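PDB 5A95: putative retaining b-glycosidase from Saccharophagus degradans, which hydrolyses mixed-linkage beta-glucans, probably by the retaining mechanism of its glycoside hydrolase family 5. Local coordinates for residues A[258-263]-A[271-276]. The protein carries 1 engineered substitution. Sequence-based numbering, arbitrary orientation.
Sequences QKAKPE and FKLWDE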
ATOM      1  N   GLN A 258     -28.049 -20.649   8.313  1.00  7.36           N
ATOM      2  CA  GLN A 258     -28.606 -20.405   6.977  1.00  7.88           C
ATOM      3  C   GLN A 258     -27.543 -20.448   5.880  1.00  7.92           C
ATOM      4  O   GLN A 258     -27.862 -20.208   4.729  1.00 10.18           O
ATOM      5  CB  GLN A 258     -29.391 -19.102   6.925  1.00  8.78           C
ATOM      6  CG  GLN A 258     -30.549 -19.080   7.914  1.00 10.07           C
ATOM      7  CD  GLN A 258     -31.189 -17.727   7.999  1.00 10.36           C
ATOM      8  OE1 GLN A 258     -30.600 -16.776   8.522  1.00 10.72           O
ATOM      9  NE2 GLN A 258     -32.406 -17.625   7.495  1.00 12.44           N
ATOM     10  N   LYS A 259     -26.304 -20.831   6.210  1.00  7.77           N
ATOM     11  CA  LYS A 259     -25.312 -21.027   5.162  1.00  7.83           C
ATOM     12  C   LYS A 259     -25.681 -22.183   4.227  1.00  8.36           C
ATOM     13  O   LYS A 259     -25.637 -22.044   3.011  1.00 11.41           O
ATOM     14  CB  LYS A 259     -23.918 -21.248   5.737  1.00  8.24           C
ATOM     15  CG  LYS A 259     -23.362 -20.056   6.510  1.00  7.89           C
ATOM     16  CD  LYS A 259     -23.279 -18.738   5.722  1.00  8.40           C
ATOM     17  CE  LYS A 259     -22.262 -18.752   4.611  1.00  9.85           C
ATOM     18  NZ  LYS A 259     -22.081 -17.404   4.004  1.00 13.05           N
ATOM     19  N   ALA A 260     -26.022 -23.319   4.812  1.00  9.22           N
ATOM     20  CA  ALA A 260     -26.570 -24.433   4.036  1.00  8.82           C
ATOM     21  C   ALA A 260     -28.064 -24.216   3.874  1.00  8.65           C
ATOM     22  O   ALA A 260     -28.738 -23.869   4.833  1.00  9.76           O
ATOM     23  CB  ALA A 260     -26.301 -25.750   4.738  1.00  8.57           C
ATOM     24  N   LYS A 261     -28.583 -24.497   2.683  1.00  9.11           N
ATOM     25  CA  LYS A 261     -29.966 -24.215   2.344  1.00  9.76           C
ATOM     26  C   LYS A 261     -30.626 -25.455   1.731  1.00 10.39           C
ATOM     27  O   LYS A 261     -31.011 -25.462   0.560  1.00 11.82           O
ATOM     28  CB  LYS A 261     -30.068 -22.999   1.404  1.00 10.68           C
ATOM     29  CG  LYS A 261     -29.490 -21.743   2.024  1.00 13.95           C
ATOM     30  CD  LYS A 261     -29.530 -20.533   1.109  1.00 17.55           C
ATOM     31  CE  LYS A 261     -28.924 -19.304   1.770  1.00 20.26           C
ATOM     32  NZ  LYS A 261     -27.474 -19.482   2.054  1.00 24.06           N
ATOM     33  N   PRO A 262     -30.795 -26.509   2.549  1.00 10.02           N
ATOM     34  CA  PRO A 262     -31.530 -27.668   2.019  1.00  9.52           C
ATOM     35  C   PRO A 262     -32.984 -27.326   1.754  1.00 11.50           C
ATOM     36  O   PRO A 262     -33.587 -26.552   2.487  1.00 12.79           O
ATOM     37  CB  PRO A 262     -31.452 -28.683   3.149  1.00 10.50           C
ATOM     38  CG  PRO A 262     -31.293 -27.842   4.389  1.00  9.94           C
ATOM     39  CD  PRO A 262     -30.474 -26.661   3.979  1.00  9.53           C
ATOM     40  N   GLU A 263     -33.544 -27.945   0.740  1.00 12.22           N
ATOM     41  CA  GLU A 263     -34.942 -27.729   0.417  1.00 12.70           C
ATOM     42  C   GLU A 263     -35.854 -28.326   1.470  1.00 13.06           C
ATOM     43  O   GLU A 263     -36.871 -27.766   1.788  1.00 17.73           O
ATOM     44  CB  GLU A 263     -35.226 -28.313  -0.958  1.00 15.02           C
ATOM     45  CG  GLU A 263     -34.462 -27.557  -2.066  1.00 19.18           C
ATOM     46  CD  GLU A 263     -34.512 -28.208  -3.436  1.00 18.37           C
ATOM     47  OE1 GLU A 263     -35.055 -29.334  -3.602  1.00 20.83           O
ATOM     48  OE2 GLU A 263     -33.976 -27.577  -4.357  1.00 18.19           O
ATOM     49  N   PHE A 271     -26.506 -32.338   7.373  1.00  8.81           N
ATOM     50  CA  PHE A 271     -25.214 -32.995   7.567  1.00  9.21           C
ATOM     51  C   PHE A 271     -24.513 -33.156   6.225  1.00  9.25           C
ATOM     52  O   PHE A 271     -23.288 -32.978   6.132  1.00 10.77           O
ATOM     53  CB  PHE A 271     -25.378 -34.382   8.198  1.00  9.71           C
ATOM     54  CG  PHE A 271     -25.897 -34.393   9.620  1.00 10.37           C
ATOM     55  CD1 PHE A 271     -25.985 -33.250  10.393  1.00 10.53           C
ATOM     56  CD2 PHE A 271     -26.300 -35.580  10.186  1.00 12.17           C
ATOM     57  CE1 PHE A 271     -26.450 -33.291  11.692  1.00 11.46           C
ATOM     58  CE2 PHE A 271     -26.783 -35.644  11.501  1.00 14.35           C
ATOM     59  CZ  PHE A 271     -26.827 -34.500  12.260  1.00 12.78           C
ATOM     60  N   LYS A 272     -25.262 -33.517   5.181  1.00  8.69           N
ATOM     61  CA  LYS A 272     -24.658 -33.726   3.888  1.00  9.51           C
ATOM     62  C   LYS A 272     -24.076 -32.412   3.328  1.00  9.53           C
ATOM     63  O   LYS A 272     -22.963 -32.367   2.831  1.00  9.98           O
ATOM     64  CB  LYS A 272     -25.664 -34.334   2.892  1.00 11.91           C
ATOM     65  CG  LYS A 272     -25.082 -34.506   1.487  1.00 16.23           C
ATOM     66  CD  LYS A 272     -25.660 -35.623   0.634  1.00 27.06           C
ATOM     67  CE  LYS A 272     -24.563 -36.380  -0.139  1.00 35.64           C
ATOM     68  NZ  LYS A 272     -23.337 -35.612  -0.556  1.00 36.07           N
ATOM     69  N   LEU A 273     -24.861 -31.348   3.400  1.00  8.54           N
ATOM     70  CA  LEU A 273     -24.394 -30.070   2.910  1.00  8.01           C
ATOM     71  C   LEU A 273     -23.196 -29.562   3.713  1.00  7.97           C
ATOM     72  O   LEU A 273     -22.240 -29.021   3.142  1.00  8.21           O
ATOM     73  CB  LEU A 273     -25.533 -29.046   2.906  1.00  8.56           C
ATOM     74  CG  LEU A 273     -26.545 -29.256   1.800  1.00  9.23           C
ATOM     75  CD1 LEU A 273     -27.801 -28.461   2.048  1.00 10.14           C
ATOM     76  CD2 LEU A 273     -25.951 -28.876   0.468  1.00 11.94           C
ATOM     77  N   TRP A 274     -23.241 -29.719   5.028  1.00  7.64           N
ATOM     78  CA  TRP A 274     -22.099 -29.341   5.848  1.00  7.83           C
ATOM     79  C   TRP A 274     -20.855 -30.146   5.497  1.00  8.40           C
ATOM     80  O   TRP A 274     -19.766 -29.598   5.364  1.00  8.09           O
ATOM     81  CB  TRP A 274     -22.409 -29.467   7.337  1.00  7.52           C
ATOM     82  CG  TRP A 274     -23.427 -28.486   7.837  1.00  7.74           C
ATOM     83  CD1 TRP A 274     -23.751 -27.276   7.291  1.00  7.58           C
ATOM     84  CD2 TRP A 274     -24.241 -28.613   9.019  1.00  7.20           C
ATOM     85  NE1 TRP A 274     -24.743 -26.677   8.025  1.00  8.09           N
ATOM     86  CE2 TRP A 274     -25.060 -27.461   9.097  1.00  6.69           C
ATOM     87  CE3 TRP A 274     -24.404 -29.620   9.977  1.00  8.07           C
ATOM     88  CZ2 TRP A 274     -25.986 -27.278  10.118  1.00  8.02           C
ATOM     89  CZ3 TRP A 274     -25.307 -29.437  10.978  1.00  9.27           C
ATOM     90  CH2 TRP A 274     -26.098 -28.268  11.047  1.00  8.53           C
ATOM     91  N   ASP A 275     -21.022 -31.442   5.285  1.00  8.94           N
ATOM     92  CA  ASP A 275     -19.858 -32.242   4.966  0.60  8.62           C
ATOM     93  C   ASP A 275     -19.282 -31.847   3.607  1.00  8.98           C
ATOM     94  O   ASP A 275     -18.050 -31.815   3.448  1.00  9.45           O
ATOM     95  CB  ASP A 275     -20.176 -33.734   5.048  0.60 10.65           C
ATOM     96  CG  ASP A 275     -18.974 -34.545   5.456  0.60 11.82           C
ATOM     97  OD1 ASP A 275     -18.735 -34.735   6.665  0.60 13.46           O
ATOM     98  OD2 ASP A 275     -18.263 -34.968   4.548  0.60 14.90           O
ATOM     99  N   GLU A 276     -20.141 -31.495   2.654  1.00  8.55           N
ATOM    100  CA  GLU A 276     -19.677 -31.140   1.328  1.00  9.38           C
ATOM    101  C   GLU A 276     -18.792 -29.905   1.319  1.00  8.63           C
ATOM    102  O   GLU A 276     -17.763 -29.876   0.652  1.00 10.38           O
ATOM    103  CB  GLU A 276     -20.881 -30.909   0.386  1.00 10.60           C
ATOM    104  CG  GLU A 276     -21.559 -32.206  -0.027  1.00 13.84           C
ATOM    105  CD  GLU A 276     -22.784 -32.018  -0.900  1.00 14.74           C
ATOM    106  OE1 GLU A 276     -23.154 -30.873  -1.217  1.00 16.79           O
ATOM    107  OE2 GLU A 276     -23.366 -33.053  -1.287  1.00 19.33           O
TER
HETATM  108  O   HOH W   1     -26.095 -24.085   7.737  1.00  8.46           O
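A260 points its methyl group at helix 267-279 and fills the angle between L273 and W274. Its CB lies 3.8 Å from L273 CB and 3.8 Å from W274 NE1. It meets the pyrrole part of the indole obliquely. This is the tight part of the contact. The W274 side chain has CG anti to its own carbonyl carbon (chi1 -67°). This torsion, with chi2 near -24°, places the NE1 side of the ring by A260. One water completes the link. It accepts from W274 NE1 at 2.9 Å, at the ring edge and in its plane, and from the backbone N of A260 at 3.0 Å. Two N-H groups that could not bond each other thus share one acceptor. The loop follows strand 250-252 of the family 5 beta/alpha barrel and leads into helix 267-279. It packs against a later part of that same helix. W274 also packs on Y312, R315 and I316, joining the contact to helix 312-323. The other side is nearer solvent. It rests on a single methyl, L273 CD1, against P262. This methyl sits 3.6 Å from P262 N and 3.8 Å from both P262 CB and P262 CD. K261 is exposed and turns away from the helix. Its NZ curls back to Q258 O at 2.8 Å, in the carbonyl plane, with a weak second bond to K259 O.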